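Local structure of LYND (Lyngbya aestuarii, 4V1T) at residues E426-I431 and R722-L727. The protein is a YcaO-family cyclodehydratase that probably uses ATP and magnesium to turn side chains of peptide substrates into heterocycles. Residues are numbered along the deposited sequence; the frame is centred on the assembly and turned at random.
With ADP (adenosine-5'-diphosphate), chain L.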
loop_
_atom_site.group_PDB
_atom_site.type_symbol
_atom_site.label_atom_id
_atom_site.label_comp_id
_atom_site.label_asym_id
_atom_site.label_seq_id
_atom_site.Cartn_x
_atom_site.Cartn_y
_atom_site.Cartn_z
ATOM N N GLU B 426 9.072 -10.299 -15.761
ATOM C CA GLU B 426 9.370 -11.388 -16.667
ATOM C C GLU B 426 9.517 -10.859 -18.094
ATOM O O GLU B 426 10.475 -11.182 -18.786
ATOM C CB GLU B 426 8.261 -12.448 -16.604
ATOM C CG GLU B 426 8.394 -13.587 -17.628
ATOM C CD GLU B 426 7.044 -14.098 -18.115
ATOM O OE1 GLU B 426 6.155 -14.346 -17.276
ATOM O OE2 GLU B 426 6.866 -14.242 -19.345
ATOM N N ARG B 427 8.558 -10.049 -18.525
ATOM C CA ARG B 427 8.569 -9.522 -19.875
ATOM C C ARG B 427 9.746 -8.586 -20.097
ATOM O O ARG B 427 10.367 -8.611 -21.155
ATOM C CB ARG B 427 7.256 -8.804 -20.187
ATOM C CG ARG B 427 6.024 -9.699 -20.111
ATOM C CD ARG B 427 5.898 -10.649 -21.292
ATOM N NE ARG B 427 4.880 -11.674 -21.042
ATOM C CZ ARG B 427 3.564 -11.457 -21.077
ATOM N NH1 ARG B 427 3.082 -10.244 -21.352
ATOM N NH2 ARG B 427 2.719 -12.453 -20.832
ATOM N N TYR B 428 10.075 -7.775 -19.102
ATOM C CA TYR B 428 11.212 -6.864 -19.220
ATOM C C TYR B 428 12.538 -7.618 -19.347
ATOM O O TYR B 428 13.365 -7.296 -20.192
ATOM C CB TYR B 428 11.271 -5.904 -18.029
ATOM C CG TYR B 428 12.603 -5.184 -17.906
ATOM C CD1 TYR B 428 12.844 -4.005 -18.594
ATOM C CD2 TYR B 428 13.624 -5.699 -17.111
ATOM C CE1 TYR B 428 14.060 -3.355 -18.495
ATOM C CE2 TYR B 428 14.849 -5.057 -17.004
ATOM C CZ TYR B 428 15.061 -3.883 -17.693
ATOM O OH TYR B 428 16.273 -3.244 -17.584
ATOM N N SER B 429 12.718 -8.626 -18.505
ATOM C CA SER B 429 13.981 -9.344 -18.402
ATOM C C SER B 429 14.325 -10.112 -19.664
ATOM O O SER B 429 15.470 -10.477 -19.875
ATOM C CB SER B 429 13.936 -10.308 -17.211
ATOM O OG SER B 429 13.829 -9.595 -15.985
ATOM N N GLY B 430 13.325 -10.354 -20.501
ATOM C CA GLY B 430 13.522 -11.089 -21.737
ATOM C C GLY B 430 13.964 -10.226 -22.904
ATOM O O GLY B 430 14.309 -10.747 -23.965
ATOM N N ILE B 431 13.949 -8.910 -22.718
ATOM C CA ILE B 431 14.262 -7.989 -23.797
ATOM C C ILE B 431 15.759 -7.901 -24.050
ATOM O O ILE B 431 16.559 -7.846 -23.121
ATOM C CB ILE B 431 13.713 -6.586 -23.513
ATOM C CG1 ILE B 431 12.185 -6.631 -23.383
ATOM C CG2 ILE B 431 14.106 -5.620 -24.633
ATOM C CD1 ILE B 431 11.584 -5.386 -22.756
ATOM N N ARG B 722 18.358 -10.510 -14.674
ATOM C CA ARG B 722 19.175 -9.301 -14.683
ATOM C C ARG B 722 19.544 -8.963 -13.240
ATOM O O ARG B 722 18.661 -8.894 -12.392
ATOM C CB ARG B 722 18.414 -8.150 -15.332
ATOM C CG ARG B 722 17.739 -8.513 -16.652
ATOM C CD ARG B 722 18.737 -8.645 -17.791
ATOM N NE ARG B 722 18.124 -9.199 -19.002
ATOM C CZ ARG B 722 18.676 -9.159 -20.212
ATOM N NH1 ARG B 722 19.861 -8.583 -20.404
ATOM N NH2 ARG B 722 18.042 -9.691 -21.242
ATOM N N PRO B 723 20.849 -8.768 -12.947
ATOM C CA PRO B 723 21.259 -8.556 -11.549
ATOM C C PRO B 723 20.638 -7.328 -10.893
ATOM O O PRO B 723 20.445 -7.323 -9.684
ATOM C CB PRO B 723 22.779 -8.373 -11.646
ATOM C CG PRO B 723 23.164 -8.977 -12.941
ATOM C CD PRO B 723 22.004 -8.761 -13.856
ATOM N N ASP B 724 20.356 -6.296 -11.679
ATOM C CA ASP B 724 19.716 -5.084 -11.170
ATOM C C ASP B 724 18.217 -5.294 -10.904
ATOM O O ASP B 724 17.565 -4.446 -10.290
ATOM C CB ASP B 724 19.918 -3.921 -12.157
ATOM C CG ASP B 724 19.360 -4.219 -13.543
ATOM O OD1 ASP B 724 19.383 -5.396 -13.951
ATOM O OD2 ASP B 724 18.912 -3.273 -14.218
ATOM N N ILE B 725 17.682 -6.415 -11.378
ATOM C CA ILE B 725 16.287 -6.788 -11.138
ATOM C C ILE B 725 16.174 -7.714 -9.935
ATOM O O ILE B 725 15.361 -7.479 -9.038
ATOM C CB ILE B 725 15.684 -7.493 -12.368
ATOM C CG1 ILE B 725 15.660 -6.544 -13.568
ATOM C CG2 ILE B 725 14.285 -8.020 -12.073
ATOM C CD1 ILE B 725 14.767 -5.331 -13.392
ATOM N N GLY B 726 16.991 -8.767 -9.928
ATOM C CA GLY B 726 17.041 -9.705 -8.807
ATOM C C GLY B 726 16.136 -10.899 -9.020
ATOM O O GLY B 726 16.581 -12.043 -8.954
ATOM N N LEU B 727 14.860 -10.632 -9.271
ATOM C CA LEU B 727 13.889 -11.683 -9.561
ATOM C C LEU B 727 14.362 -12.549 -10.715
ATOM O O LEU B 727 14.711 -12.046 -11.783
ATOM C CB LEU B 727 12.526 -11.074 -9.906
ATOM C CG LEU B 727 11.378 -12.062 -10.102
ATOM C CD1 LEU B 727 10.994 -12.719 -8.776
ATOM C CD2 LEU B 727 10.179 -11.371 -10.731
HETATM P PB ADP L . 0.801 -16.854 -17.028
HETATM O O1B ADP L . 2.024 -17.380 -17.736
HETATM O O2B ADP L . -0.455 -17.617 -17.336
HETATM O O3B ADP L . 0.667 -15.366 -17.139
HETATM P PA ADP L . 0.744 -16.336 -14.167
HETATM O O1A ADP L . 0.377 -17.282 -13.053
HETATM O O2A ADP L . -0.211 -15.210 -14.519
HETATM O O3A ADP L . 1.124 -17.204 -15.480
HETATM O "O5'" ADP L . 2.161 -15.692 -13.804
HETATM C "C5'" ADP L . 2.677 -14.595 -14.532
HETATM C "C4'" ADP L . 4.176 -14.536 -14.290
HETATM O "O4'" ADP L . 4.446 -14.162 -12.941
HETATM C "C3'" ADP L . 4.831 -15.891 -14.488
HETATM O "O3'" ADP L . 6.110 -15.683 -15.073
HETATM C "C2'" ADP L . 5.008 -16.467 -13.103
HETATM O "O2'" ADP L . 6.194 -17.256 -12.984
HETATM C "C1'" ADP L . 5.112 -15.220 -12.248
HETATM N N9 ADP L . 4.515 -15.440 -10.910
HETATM C C8 ADP L . 3.216 -15.688 -10.636
HETATM N N7 ADP L . 3.029 -15.821 -9.300
HETATM C C5 ADP L . 4.219 -15.653 -8.707
HETATM C C6 ADP L . 4.724 -15.669 -7.320
HETATM N N6 ADP L . 3.861 -15.900 -6.304
HETATM N N1 ADP L . 6.041 -15.454 -7.118
HETATM C C2 ADP L . 6.889 -15.225 -8.137
HETATM N N3 ADP L . 6.495 -15.197 -9.428
HETATM C C4 ADP L . 5.201 -15.403 -9.770
HETATM O O HOH W 1 18.615 -4.549 -16.746
HETATM O O HOH W 2 15.465 -10.425 -13.966
#
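S429, on helix 413-429, lies against R722 in the loop joining strands 716-719 and 728-733, their CA atoms 6.4 Å apart. The R722 side chain, bent at chi2 (-74°), carries its guanidinium past the S429 side chain to the backbone, where NE and NH2 grip S429 O side-on, at 3.1 Å and 3.0 Å. The oxygen lies in the guanidinium plane, and both nitrogens approach from the same face of the carbonyl, NH2 well above its plane. The remaining nitrogen, NH1, forms a salt bridge with E436, so the arginine joins S429 to E436 further along the chain. An alanine in place of R722 would probably leave S429 O without these two donors and E436 without this cationic partner. S429 OG turns back to V425 O within the helix and also accepts from a water, which accepts from R722 N and donates to L727 O. Beside this polar patch, I725 sets CD1 obliquely against the Y428 ring, 3.6 Å from CE2. With CG anti to the backbone N (chi1 165°), the Y428 ring reaches across to the loop, and a second water links its OH to D724 OD2, 2.8 Å from each. D724 also pairs with R210 and R308, near the zinc site. Three residues before S429, E426 OE1 accepts from the ADP ribose O3' at 2.6 Å. Through the R722–S429 bonds and two bridging waters, the contact thus anchors the loop to a nucleotide-binding helix, about one turn on from the residue whose carboxylate binds ADP.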